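PDB 5G5G: putative xanthine dehydrogenase YAGS fad-binding subunit from Escherichia coli, which probably oxidises aldehydes in the periplasm, this chain being the large subunit that holds the molybdenum centre and its pterin cytosine dinucleotide. Local coordinates for residues G51-S56 / M269-S274; N95-L100 / G309-G314; E106-A111 / I275-T280; D184-A189 / E640-D645; D342-N347 / G649-H654. One frame throughout, in Å; residues are numbered along the deposited sequence.

Interaction 1: residues G51-S56 / M269-S274; sequences GYIVGS and MLPRPS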
# COMPACT_ATOMS: atom_id res chain seq x y z
N GLY C 51 8.42 -17.74 14.64
CA GLY C 51 7.05 -17.93 15.09
C GLY C 51 6.04 -17.59 14.02
O GLY C 51 6.15 -16.55 13.40
N TYR C 52 5.02 -18.42 13.85
CA TYR C 52 4.04 -18.22 12.84
C TYR C 52 2.67 -18.12 13.53
O TYR C 52 2.24 -19.04 14.25
CB TYR C 52 4.10 -19.30 11.77
CG TYR C 52 3.44 -18.90 10.48
CD1 TYR C 52 2.05 -19.02 10.31
CD2 TYR C 52 4.18 -18.43 9.41
CE1 TYR C 52 1.44 -18.66 9.12
CE2 TYR C 52 3.60 -18.06 8.22
CZ TYR C 52 2.23 -18.19 8.07
OH TYR C 52 1.65 -17.81 6.90
N ILE C 53 2.00 -17.00 13.28
CA ILE C 53 0.71 -16.68 13.88
C ILE C 53 -0.46 -17.51 13.37
O ILE C 53 -0.56 -17.76 12.18
CB ILE C 53 0.48 -15.17 13.66
CG1 ILE C 53 0.16 -14.53 14.96
CG2 ILE C 53 -0.35 -14.84 12.43
CD1 ILE C 53 1.47 -13.98 15.47
N VAL C 54 -1.36 -17.92 14.28
CA VAL C 54 -2.66 -18.49 13.92
C VAL C 54 -3.73 -17.48 14.33
O VAL C 54 -3.81 -17.08 15.50
CB VAL C 54 -2.92 -19.82 14.63
CG1 VAL C 54 -4.27 -20.42 14.25
CG2 VAL C 54 -1.77 -20.79 14.31
N GLY C 55 -4.54 -17.09 13.37
CA GLY C 55 -5.61 -16.10 13.59
C GLY C 55 -6.99 -16.71 13.61
O GLY C 55 -7.20 -17.80 13.08
N SER C 56 -7.91 -16.05 14.31
CA SER C 56 -9.27 -16.55 14.42
C SER C 56 -9.92 -16.75 13.05
O SER C 56 -9.88 -15.86 12.16
CB SER C 56 -10.15 -15.58 15.19
OG SER C 56 -11.47 -16.11 15.23
N MET C 269 6.74 -12.30 12.07
CA MET C 269 6.19 -11.32 11.14
C MET C 269 4.71 -11.65 10.93
O MET C 269 4.34 -12.83 10.82
CB MET C 269 6.90 -11.43 9.80
CG MET C 269 6.45 -10.39 8.78
SD MET C 269 7.38 -10.49 7.20
CE MET C 269 9.01 -10.41 7.88
N LEU C 270 3.87 -10.64 10.88
CA LEU C 270 2.45 -10.86 10.54
C LEU C 270 2.37 -11.04 9.01
O LEU C 270 2.73 -10.13 8.26
CB LEU C 270 1.59 -9.69 10.98
CG LEU C 270 1.70 -9.29 12.45
CD1 LEU C 270 0.64 -8.24 12.77
CD2 LEU C 270 1.47 -10.48 13.30
N PRO C 271 1.90 -12.18 8.55
CA PRO C 271 1.81 -12.36 7.08
C PRO C 271 0.85 -11.32 6.47
O PRO C 271 -0.17 -11.00 7.10
CB PRO C 271 1.23 -13.76 6.95
CG PRO C 271 1.49 -14.44 8.28
CD PRO C 271 1.50 -13.37 9.30
N ARG C 272 1.18 -10.83 5.27
CA ARG C 272 0.40 -9.78 4.63
C ARG C 272 -1.13 -10.10 4.63
O ARG C 272 -1.93 -9.21 4.95
CB ARG C 272 0.91 -9.47 3.21
CG ARG C 272 0.16 -8.36 2.50
CD ARG C 272 0.21 -7.03 3.20
NE ARG C 272 1.57 -6.55 3.21
CZ ARG C 272 1.98 -5.44 3.79
NH1 ARG C 272 1.12 -4.67 4.48
NH2 ARG C 272 3.27 -5.12 3.68
N PRO C 273 -1.52 -11.32 4.25
CA PRO C 273 -2.98 -11.61 4.25
C PRO C 273 -3.69 -11.49 5.60
O PRO C 273 -4.93 -11.35 5.60
CB PRO C 273 -3.08 -13.03 3.68
CG PRO C 273 -1.77 -13.33 3.04
CD PRO C 273 -0.75 -12.44 3.66
N SER C 274 -2.95 -11.54 6.70
CA SER C 274 -3.52 -11.40 8.03
C SER C 274 -3.60 -9.96 8.52
O SER C 274 -4.34 -9.69 9.48
CB SER C 274 -2.71 -12.17 9.05
OG SER C 274 -1.50 -11.52 9.34
O HOH W 1 7.04 -15.20 11.09
O HOH W 2 3.34 -15.29 11.46
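The phenol of Y52 meets the pyrrolidine of P271 at its outer end: P271 CG comes in at a slant, 3.6 Å from Y52 OH and 3.8 Å from Y52 CZ. One face of the tyrosine ring has a water lying 3.7 Å above its plane, towards the rim. With CG anti to the backbone N (chi1 -160°), Y52 brings its phenol end to P271, and helix 120-127 also packs against the ring. The same water accepts a bond from I53 N and donates one to M269 O (2.7 Å from the water oxygen). A second water takes the hydrogen of M269 N and donates to G51 O, filling a 4.5 Å gap between M269 N and G51 O that is too wide for a direct bond. Strands 49-55 and 266-269 are parallel neighbours in a mixed sheet, still joined directly where G51 pairs with K267; here they part, and water takes over the ladder. Proline suits the departing chain because it has no N-H to leave without a strand partner. I53, built in two conformers, in one of them sets CG2 3.9 Å from P271 CD, a contact that is therefore doubtful. Beyond P271 the chain winds into a 3-10 turn, S274 N bonding P271 O at 2.9 Å. R272 leaves in another direction, its guanidinium bonding A189 O and the backbone of another protein chain.

Interaction 2: residues N95-L100 / G309-G314; sequences NTARLL and GNLPGG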
# COMPACT_ATOMS: atom_id res chain seq x y z
N ASN C 95 -4.48 -0.54 23.40
CA ASN C 95 -5.09 -1.72 22.75
C ASN C 95 -6.52 -1.86 23.20
O ASN C 95 -6.74 -2.02 24.38
CB ASN C 95 -4.31 -2.99 23.09
CG ASN C 95 -2.90 -2.99 22.51
OD1 ASN C 95 -1.95 -3.04 23.27
ND2 ASN C 95 -2.75 -2.92 21.18
N THR C 96 -7.48 -1.77 22.30
CA THR C 96 -8.86 -2.05 22.62
C THR C 96 -9.08 -3.56 22.54
O THR C 96 -9.37 -4.18 23.55
CB THR C 96 -9.85 -1.34 21.68
OG1 THR C 96 -9.62 0.07 21.78
CG2 THR C 96 -11.28 -1.65 22.03
N ALA C 97 -8.92 -4.14 21.35
CA ALA C 97 -8.91 -5.59 21.24
C ALA C 97 -7.69 -6.18 21.95
O ALA C 97 -6.56 -5.68 21.86
CB ALA C 97 -8.88 -6.00 19.77
N ARG C 98 -7.88 -7.32 22.59
CA ARG C 98 -6.74 -8.04 23.11
C ARG C 98 -5.85 -8.48 21.99
O ARG C 98 -6.31 -8.91 20.95
CB ARG C 98 -7.19 -9.28 23.87
CG ARG C 98 -7.87 -8.96 25.20
CD ARG C 98 -8.11 -10.22 26.06
NE ARG C 98 -8.70 -9.75 27.32
CZ ARG C 98 -8.03 -9.12 28.33
NH1 ARG C 98 -6.71 -8.93 28.31
NH2 ARG C 98 -8.70 -8.67 29.40
N LEU C 99 -4.55 -8.45 22.24
CA LEU C 99 -3.57 -8.88 21.21
C LEU C 99 -3.46 -10.42 21.15
O LEU C 99 -3.02 -10.95 20.14
CB LEU C 99 -2.20 -8.28 21.46
CG LEU C 99 -2.19 -6.75 21.37
CD1 LEU C 99 -0.81 -6.27 21.72
CD2 LEU C 99 -2.59 -6.31 19.98
N LEU C 100 -3.88 -11.11 22.19
CA LEU C 100 -3.94 -12.58 22.15
C LEU C 100 -5.34 -12.96 22.61
O LEU C 100 -5.70 -12.70 23.80
CB LEU C 100 -2.89 -13.18 23.05
CG LEU C 100 -2.89 -14.70 23.18
CD1 LEU C 100 -2.73 -15.38 21.82
CD2 LEU C 100 -1.71 -15.11 24.04
N GLY C 309 -18.11 3.31 13.81
CA GLY C 309 -18.26 2.22 14.74
C GLY C 309 -16.95 1.62 15.20
O GLY C 309 -15.90 1.81 14.57
N ASN C 310 -17.01 0.93 16.32
CA ASN C 310 -15.82 0.25 16.82
C ASN C 310 -16.20 -0.81 17.82
O ASN C 310 -17.37 -0.91 18.27
CB ASN C 310 -14.84 1.28 17.47
CG ASN C 310 -13.40 0.97 17.18
OD1 ASN C 310 -13.03 -0.21 17.04
ND2 ASN C 310 -12.58 2.00 17.10
N LEU C 311 -15.18 -1.56 18.26
CA LEU C 311 -15.34 -2.54 19.30
C LEU C 311 -15.66 -1.76 20.57
O LEU C 311 -15.32 -0.57 20.64
CB LEU C 311 -14.03 -3.29 19.51
CG LEU C 311 -13.66 -4.22 18.37
CD1 LEU C 311 -12.24 -4.70 18.55
CD2 LEU C 311 -14.58 -5.41 18.31
N PRO C 312 -16.31 -2.39 21.56
CA PRO C 312 -16.60 -1.66 22.82
C PRO C 312 -15.36 -0.99 23.45
O PRO C 312 -14.31 -1.63 23.60
CB PRO C 312 -17.09 -2.76 23.74
CG PRO C 312 -17.70 -3.78 22.85
CD PRO C 312 -16.77 -3.79 21.65
N GLY C 313 -15.51 0.28 23.79
CA GLY C 313 -14.42 1.06 24.34
C GLY C 313 -13.48 1.64 23.32
O GLY C 313 -12.56 2.35 23.69
N GLY C 314 -13.68 1.35 22.02
CA GLY C 314 -12.81 1.91 21.01
C GLY C 314 -13.11 3.36 20.65
O GLY C 314 -14.10 3.95 21.08
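T96 gives up the largest area to this contact, its methyl set into the turn formed by L311 to G314. With CG2 anti to the backbone N, the methyl rather than the hydroxyl leads: T96 CG2 is 3.4 Å from P312 O and 4.1 Å from L311 CB. On the other branch T96 OG1 rests against G314 CA at 3.8 Å. A beta-branched threonine thus fills the turn with a methyl while its oxygen stays alongside the glycine backbone.

L311 is next in buried surface. One of its methyls, CD1, lies 3.8 Å from CB of A97, a residue small enough for the leucine methyl to sit against it. The leucine also starts a type II beta turn, closed by G314 N bonding L311 O at 2.9 Å. At its third position G313 has a phi of 83°, where a CB would be jammed against P312 O; at G314 a CB would strike N310 CG. Ahead of the turn, N310 OD1 accepts from L311 N at 2.8 Å, and N310 ND2 reaches T315 O and G346 O.

No hydrogen bond crosses between 95-100 and 309-314. The N-H groups of T96 and A97 turn to E345 OE1 instead, so this join between the hammerhead region and the cofactor-binding region depends on methyl groups fitting a glycine-rich turn, and polar anchoring comes from a third segment.

Interaction 3: residues E106-A111 / I275-T280; sequences EHYHQA and IPNNTT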
# COMPACT_ATOMS: atom_id res chain seq x y z
N GLU C 106 -12.89 -11.64 19.66
CA GLU C 106 -13.38 -10.26 19.44
C GLU C 106 -13.43 -9.83 17.99
O GLU C 106 -14.27 -8.97 17.65
CB GLU C 106 -12.53 -9.28 20.21
CG GLU C 106 -12.47 -9.57 21.71
CD GLU C 106 -11.43 -8.70 22.35
OE1 GLU C 106 -11.74 -7.55 22.56
OE2 GLU C 106 -10.29 -9.12 22.60
N HIS C 107 -12.61 -10.40 17.13
CA HIS C 107 -12.65 -10.07 15.70
C HIS C 107 -12.01 -11.14 14.86
O HIS C 107 -11.19 -11.92 15.35
CB HIS C 107 -12.03 -8.64 15.44
CG HIS C 107 -10.55 -8.55 15.75
ND1 HIS C 107 -9.59 -8.92 14.85
CD2 HIS C 107 -9.89 -8.21 16.88
CE1 HIS C 107 -8.40 -8.70 15.37
NE2 HIS C 107 -8.55 -8.32 16.62
N TYR C 108 -12.32 -11.11 13.56
CA TYR C 108 -11.73 -12.02 12.61
C TYR C 108 -10.20 -11.81 12.58
O TYR C 108 -9.68 -10.67 12.68
CB TYR C 108 -12.33 -11.77 11.24
CG TYR C 108 -11.90 -12.73 10.19
CD1 TYR C 108 -12.33 -14.06 10.20
CD2 TYR C 108 -11.04 -12.33 9.22
CE1 TYR C 108 -11.89 -14.93 9.21
CE2 TYR C 108 -10.62 -13.17 8.24
CZ TYR C 108 -11.03 -14.48 8.26
OH TYR C 108 -10.55 -15.31 7.25
N HIS C 109 -9.48 -12.93 12.45
CA HIS C 109 -7.99 -12.89 12.45
C HIS C 109 -7.33 -12.38 13.71
O HIS C 109 -6.12 -12.16 13.73
CB HIS C 109 -7.42 -12.18 11.21
CG HIS C 109 -7.45 -13.01 9.98
ND1 HIS C 109 -7.07 -12.50 8.77
CD2 HIS C 109 -7.80 -14.30 9.75
CE1 HIS C 109 -7.14 -13.43 7.85
NE2 HIS C 109 -7.60 -14.54 8.41
N GLN C 110 -8.05 -12.28 14.82
CA GLN C 110 -7.40 -12.02 16.08
C GLN C 110 -6.45 -13.16 16.42
O GLN C 110 -6.80 -14.34 16.22
CB GLN C 110 -8.43 -11.87 17.19
CG GLN C 110 -7.85 -11.63 18.60
CD GLN C 110 -8.97 -11.41 19.61
OE1 GLN C 110 -10.06 -12.00 19.51
NE2 GLN C 110 -8.72 -10.52 20.58
N ALA C 111 -5.24 -12.82 16.86
CA ALA C 111 -4.26 -13.88 17.10
C ALA C 111 -4.73 -14.82 18.22
O ALA C 111 -5.18 -14.36 19.28
CB ALA C 111 -2.93 -13.30 17.46
N ILE C 275 -2.86 -9.06 7.89
CA ILE C 275 -2.70 -7.69 8.39
C ILE C 275 -4.02 -6.90 8.39
O ILE C 275 -4.39 -6.37 9.41
CB ILE C 275 -1.51 -6.95 7.78
CG1 ILE C 275 -0.22 -7.62 8.28
CG2 ILE C 275 -1.53 -5.47 8.18
CD1 ILE C 275 1.03 -7.11 7.61
N PRO C 276 -4.74 -6.90 7.28
CA PRO C 276 -5.91 -6.00 7.28
C PRO C 276 -6.99 -6.28 8.34
O PRO C 276 -7.61 -5.32 8.85
CB PRO C 276 -6.42 -6.10 5.84
CG PRO C 276 -5.21 -6.42 5.06
CD PRO C 276 -4.44 -7.38 5.94
N ASN C 277 -7.24 -7.57 8.68
CA ASN C 277 -8.14 -7.94 9.76
C ASN C 277 -7.47 -8.09 11.12
O ASN C 277 -8.12 -7.83 12.13
CB ASN C 277 -8.98 -9.20 9.44
CG ASN C 277 -9.97 -8.99 8.34
OD1 ASN C 277 -11.06 -8.44 8.55
ND2 ASN C 277 -9.60 -9.37 7.16
N ASN C 278 -6.19 -8.51 11.19
CA ASN C 278 -5.54 -8.68 12.50
C ASN C 278 -5.26 -7.35 13.19
O ASN C 278 -5.38 -7.26 14.42
CB ASN C 278 -4.21 -9.45 12.40
CG ASN C 278 -3.52 -9.54 13.74
OD1 ASN C 278 -2.61 -8.78 14.04
ND2 ASN C 278 -4.02 -10.47 14.59
N THR C 279 -4.89 -6.33 12.40
CA THR C 279 -4.38 -5.09 12.96
C THR C 279 -5.52 -4.07 13.01
O THR C 279 -6.63 -4.44 13.32
CB THR C 279 -3.14 -4.56 12.24
OG1 THR C 279 -3.39 -4.17 10.87
CG2 THR C 279 -2.05 -5.64 12.21
N THR C 280 -5.24 -2.80 12.74
CA THR C 280 -6.28 -1.79 12.80
C THR C 280 -6.59 -1.25 11.39
O THR C 280 -5.83 -1.49 10.45
CB THR C 280 -5.86 -0.63 13.69
OG1 THR C 280 -4.76 0.08 13.13
CG2 THR C 280 -5.48 -1.13 15.07
O HOH W 3 -6.70 -10.14 7.28
O HOH W 4 -4.41 -10.14 17.47
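One direct hydrogen bond ties N278 to H109: N278 ND2 donates to H109 O at 2.8 Å and 179°, with the oxygen in the amide plane. N278 CG stands anti to the backbone N (chi1 177°), which sends the amide across to the turn, while N278 OD1 bonds S250 OG. Asparagine suits the place by donating and accepting from one short group.

Two waters add to this. One accepts from A111 N and from N278 ND2; the other lies in the plane of the H109 ring, bonded to ND1, and accepts from N277 N and N277 ND2.

Van der Waals contacts supplement these bonds. N277 CG sits at the edge of the Y108 ring, 3.6 Å from CD2, with amide and ring planes 89° apart, and H109 CB lies 3.8 Å from N277 CB. The imidazole of H109 lies over Y108 CE2, and Y108 OH bonds an acidic side chain of another protein chain.

The type II turn H107-Q110, leading into strand 111-117, is therefore seated on the short helix 275-278. Helix 250-262 packs against A111, and N277 OD1 accepts from F651 N of strand 650-651.

Interaction 4: residues D184-A189 / E640-D645; sequences DQSHMA and EELAVD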
# COMPACT_ATOMS: atom_id res chain seq x y z
N ASP C 184 -14.09 1.74 5.39
CA ASP C 184 -12.95 1.32 6.15
C ASP C 184 -11.71 1.32 5.25
O ASP C 184 -11.77 0.94 4.04
CB ASP C 184 -13.21 -0.07 6.75
CG ASP C 184 -14.43 -0.09 7.63
OD1 ASP C 184 -14.30 0.39 8.76
OD2 ASP C 184 -15.48 -0.62 7.17
N GLN C 185 -10.60 1.82 5.77
CA GLN C 185 -9.34 1.85 5.01
C GLN C 185 -8.22 1.19 5.79
O GLN C 185 -8.24 1.13 7.04
CB GLN C 185 -8.94 3.31 4.60
CG GLN C 185 -10.02 4.00 3.78
CD GLN C 185 -9.80 5.51 3.62
OE1 GLN C 185 -9.10 6.14 4.39
NE2 GLN C 185 -10.50 6.11 2.63
N SER C 186 -7.18 0.84 5.06
CA SER C 186 -6.06 0.07 5.60
C SER C 186 -4.72 0.72 5.33
O SER C 186 -4.48 1.24 4.24
CB SER C 186 -6.10 -1.38 5.01
OG SER C 186 -5.40 -2.30 5.83
N HIS C 187 -3.77 0.57 6.27
CA HIS C 187 -2.50 1.29 6.14
C HIS C 187 -1.65 0.78 4.98
O HIS C 187 -1.07 1.54 4.20
CB HIS C 187 -1.70 1.24 7.42
CG HIS C 187 -2.54 1.54 8.61
ND1 HIS C 187 -3.29 0.57 9.26
CD2 HIS C 187 -2.78 2.70 9.25
CE1 HIS C 187 -3.96 1.14 10.23
NE2 HIS C 187 -3.66 2.43 10.26
N MET C 188 -1.60 -0.55 4.88
CA MET C 188 -0.81 -1.22 3.87
C MET C 188 0.64 -0.76 3.85
O MET C 188 1.27 -0.63 2.79
CB MET C 188 -1.41 -1.05 2.46
CG MET C 188 -2.89 -1.33 2.34
SD MET C 188 -3.35 -3.05 2.57
CE MET C 188 -2.75 -3.79 1.16
N ALA C 189 1.22 -0.53 5.03
CA ALA C 189 2.65 -0.17 5.08
C ALA C 189 3.44 -1.31 4.47
O ALA C 189 3.12 -2.49 4.71
CB ALA C 189 3.10 0.08 6.51
N GLU C 640 -9.41 2.77 -2.95
CA GLU C 640 -9.25 2.07 -1.67
C GLU C 640 -10.55 1.82 -0.94
O GLU C 640 -11.37 2.74 -0.71
CB GLU C 640 -8.35 2.89 -0.76
CG GLU C 640 -6.92 2.84 -1.14
CD GLU C 640 -5.97 3.59 -0.23
OE1 GLU C 640 -6.06 3.48 1.04
OE2 GLU C 640 -5.05 4.26 -0.76
N GLU C 641 -10.82 0.56 -0.63
CA GLU C 641 -11.94 0.22 0.23
C GLU C 641 -11.73 -1.19 0.79
O GLU C 641 -11.51 -2.12 0.03
CB GLU C 641 -13.26 0.27 -0.56
CG GLU C 641 -14.41 -0.44 0.13
CD GLU C 641 -15.78 -0.13 -0.48
OE1 GLU C 641 -15.86 0.43 -1.61
OE2 GLU C 641 -16.79 -0.47 0.19
N LEU C 642 -11.87 -1.33 2.11
CA LEU C 642 -11.99 -2.68 2.69
C LEU C 642 -13.47 -3.07 2.54
O LEU C 642 -14.32 -2.51 3.22
CB LEU C 642 -11.60 -2.70 4.16
CG LEU C 642 -10.10 -2.53 4.47
CD1 LEU C 642 -9.85 -2.21 5.95
CD2 LEU C 642 -9.31 -3.76 4.07
N ALA C 643 -13.73 -4.05 1.70
CA ALA C 643 -15.06 -4.58 1.49
C ALA C 643 -15.52 -5.37 2.70
O ALA C 643 -14.97 -6.43 2.98
CB ALA C 643 -15.06 -5.46 0.27
N VAL C 644 -16.58 -4.90 3.35
CA VAL C 644 -17.14 -5.60 4.48
C VAL C 644 -18.13 -6.67 4.04
O VAL C 644 -19.09 -6.38 3.28
CB VAL C 644 -17.87 -4.63 5.42
CG1 VAL C 644 -18.61 -5.38 6.53
CG2 VAL C 644 -16.88 -3.64 6.00
N ASP C 645 -17.92 -7.90 4.51
CA ASP C 645 -18.97 -8.94 4.37
C ASP C 645 -19.80 -8.82 5.67
O ASP C 645 -19.29 -9.16 6.71
CB ASP C 645 -18.38 -10.34 4.20
CG ASP C 645 -19.45 -11.37 3.82
OD1 ASP C 645 -20.49 -11.41 4.56
OD2 ASP C 645 -19.28 -12.05 2.76
O HOH W 5 -15.65 -0.46 4.57
O HOH W 6 -11.83 5.30 0.27
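L642 lays its side chain along the backbone of 184-186, with CD1 3.8 Å from Q185 C and 4.0 Å from S186 CB, and with its own CB 4.0 Å from D184 CB. The CG of L642 is beside its backbone N (chi1 -71°), on the side facing D184 O, and this carries the branch over the loop. Beneath it L642 N donates to D184 O at 3.0 Å and a nearly straight 173°. An alanine here would keep that backbone bond but would probably leave a gap where the leucine methyls now pack on S186 CB and P276.

Water extends the join at both ends. One molecule accepts from D184 N and donates to D184 OD2 and L642 O, so it is gripped by three bonds; the other links Q185 NE2 to E640 O. The other polar atoms have partners beyond the two segments: D184 OD1 accepts from A284 N, Q185 OE1 from R282, and E640 pairs with Y659 and, in a salt bridge, with a basic side chain of another protein chain. D184 OD2 also lies 3.5 Å from V644 CG2, an apolar edge beside the aspartate.

The contact joins segments of the two molybdopterin cofactor-binding domains. It lies outside the immediate shell of the dioxothiomolybdenum ion, which is about 11 Å from the side chain of Q185.

Interaction 5: residues D342-N347 / G649-H654; sequences DLPEGN and GYFVNH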
# COMPACT_ATOMS: atom_id res chain seq x y z
N ASP C 342 -18.50 -5.28 15.59
CA ASP C 342 -17.62 -6.39 15.90
C ASP C 342 -16.66 -6.70 14.78
O ASP C 342 -16.20 -7.83 14.64
CB ASP C 342 -18.48 -7.62 16.24
CG ASP C 342 -19.36 -7.37 17.44
OD1 ASP C 342 -18.74 -7.21 18.51
OD2 ASP C 342 -20.62 -7.25 17.30
N LEU C 343 -16.40 -5.73 13.91
CA LEU C 343 -15.31 -5.80 12.98
C LEU C 343 -13.98 -5.64 13.74
O LEU C 343 -13.98 -5.36 14.94
CB LEU C 343 -15.46 -4.68 11.96
CG LEU C 343 -16.61 -4.81 10.97
CD1 LEU C 343 -16.82 -3.50 10.23
CD2 LEU C 343 -16.36 -5.93 9.97
N PRO C 344 -12.84 -5.81 13.05
CA PRO C 344 -11.57 -5.54 13.69
C PRO C 344 -11.49 -4.10 14.26
O PRO C 344 -12.35 -3.24 13.91
CB PRO C 344 -10.57 -5.78 12.56
CG PRO C 344 -11.22 -6.91 11.78
CD PRO C 344 -12.66 -6.43 11.71
N GLU C 345 -10.52 -3.88 15.13
CA GLU C 345 -10.37 -2.60 15.83
C GLU C 345 -10.16 -1.45 14.84
O GLU C 345 -9.21 -1.45 14.07
CB GLU C 345 -9.15 -2.61 16.77
CG GLU C 345 -9.00 -1.38 17.66
CD GLU C 345 -7.77 -1.48 18.53
OE1 GLU C 345 -7.70 -2.41 19.38
OE2 GLU C 345 -6.88 -0.62 18.39
N GLY C 346 -11.01 -0.44 14.94
CA GLY C 346 -10.82 0.81 14.26
C GLY C 346 -9.82 1.66 15.03
O GLY C 346 -9.83 1.71 16.27
N ASN C 347 -8.96 2.34 14.30
CA ASN C 347 -8.00 3.21 14.98
C ASN C 347 -7.35 4.14 13.96
O ASN C 347 -7.74 4.19 12.79
CB ASN C 347 -6.95 2.37 15.77
CG ASN C 347 -6.59 3.01 17.12
OD1 ASN C 347 -6.34 4.24 17.21
ND2 ASN C 347 -6.49 2.19 18.12
N GLY C 649 -18.66 -10.91 8.78
CA GLY C 649 -18.11 -9.96 9.74
C GLY C 649 -16.60 -9.67 9.60
O GLY C 649 -15.89 -9.62 10.61
N TYR C 650 -16.12 -9.53 8.37
CA TYR C 650 -14.70 -9.29 8.15
C TYR C 650 -14.47 -8.52 6.87
O TYR C 650 -15.39 -8.29 6.07
CB TYR C 650 -13.91 -10.61 8.16
CG TYR C 650 -13.96 -11.40 6.87
CD1 TYR C 650 -15.14 -11.97 6.42
CD2 TYR C 650 -12.84 -11.57 6.08
CE1 TYR C 650 -15.22 -12.65 5.19
CE2 TYR C 650 -12.88 -12.29 4.88
CZ TYR C 650 -14.09 -12.81 4.44
OH TYR C 650 -14.14 -13.51 3.26
N PHE C 651 -13.24 -8.07 6.70
CA PHE C 651 -12.84 -7.41 5.50
C PHE C 651 -12.39 -8.44 4.48
O PHE C 651 -11.40 -9.14 4.69
CB PHE C 651 -11.71 -6.37 5.77
CG PHE C 651 -12.04 -5.37 6.84
CD1 PHE C 651 -13.22 -4.61 6.78
CD2 PHE C 651 -11.18 -5.14 7.89
CE1 PHE C 651 -13.48 -3.66 7.77
CE2 PHE C 651 -11.46 -4.22 8.90
CZ PHE C 651 -12.62 -3.47 8.83
N VAL C 652 -13.09 -8.49 3.35
CA VAL C 652 -12.95 -9.60 2.37
C VAL C 652 -11.67 -9.54 1.53
O VAL C 652 -11.00 -10.54 1.35
CB VAL C 652 -14.19 -9.66 1.45
CG1 VAL C 652 -14.07 -10.70 0.36
CG2 VAL C 652 -15.47 -9.96 2.23
N ASN C 653 -11.36 -8.34 1.03
CA ASN C 653 -10.28 -8.15 0.13
C ASN C 653 -9.03 -7.83 0.92
O ASN C 653 -8.46 -6.73 0.83
CB ASN C 653 -10.64 -7.03 -0.90
CG ASN C 653 -10.97 -5.73 -0.24
OD1 ASN C 653 -11.50 -5.67 0.88
ND2 ASN C 653 -10.63 -4.67 -0.92
N HIS C 654 -8.54 -8.84 1.65
CA HIS C 654 -7.55 -8.58 2.70
C HIS C 654 -6.11 -8.92 2.34
O HIS C 654 -5.45 -9.63 3.05
CB HIS C 654 -7.97 -9.20 4.04
CG HIS C 654 -8.22 -10.68 4.02
ND1 HIS C 654 -7.21 -11.61 4.06
CD2 HIS C 654 -9.37 -11.40 4.05
CE1 HIS C 654 -7.71 -12.83 4.08
NE2 HIS C 654 -9.03 -12.73 4.09
O HOH W 7 -14.39 -9.22 12.87
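Beside a weakly bonded two-stranded antiparallel ribbon, 644-645 with 650-651, the backbone of G649 and the ring of F651 pack on L343 and P344 in the loop after strand 331-340. P344 meets the F651 ring obliquely, CD of the proline 3.8 Å from CE2 of the phenylalanine. L343 comes to the same side chain at about a right angle, its CD1 4.2 Å from F651 CE1, while its other methyl, CD2, rests on the peptide at G649, 3.8 Å from G649 C. Having CG beside the backbone N (chi1 -70°) lets the forked leucine serve both partners. A rigid proline and a branched leucine thus offer two apolar surfaces to one flat ring.

F651 is further enclosed by V644, and H281 meets it edge-to-face. With an alanine in its place, P344 and L343 CD1 would probably lose an apolar partner, and the imidazole of H281 would be left without the ring it packs against.

The carbonyls of D342 and G649 share a water, which donates to D342 O at 2.9 Å and to G649 O at 2.7 Å; it satisfies two buried acceptors that could not bond each other. Farther along the loop, N347 ND2 donates to E345 OE2 at 2.8 Å, meeting the carboxylate on its anti side.

G649 and Y650 both face D645, which makes this a G1 beta bulge. G649 has a phi of 74°, a positive value that glycine takes easily, and, as is common for G1 bulges, it lies beside the connection of a beta hairpin, where the second strand begins.

How the interactions relate
Interactions 1, 3, 4 and 5 lie on the same side of the chain's centre. Interaction 3 is the hub: its centre is 7 Å from that of interaction 5, 9 Å from interaction 1, 10 Å from interaction 2 and 12 Å from interaction 4, and it touches all four. Along the chain it is nested in the loop that interaction 2 closes, and it crosses interactions 1 and 4. Interactions 1 to 3 join the hammerhead domain to the first molybdopterin cofactor-binding domain, whereas 4 and 5 join the two cofactor-binding domains and share the ribbon 644-645/650-651. Short helix 275-278, following 269-274, thus gathers segments distant in sequence, consistent with one continuous interface between three regions of the subunit.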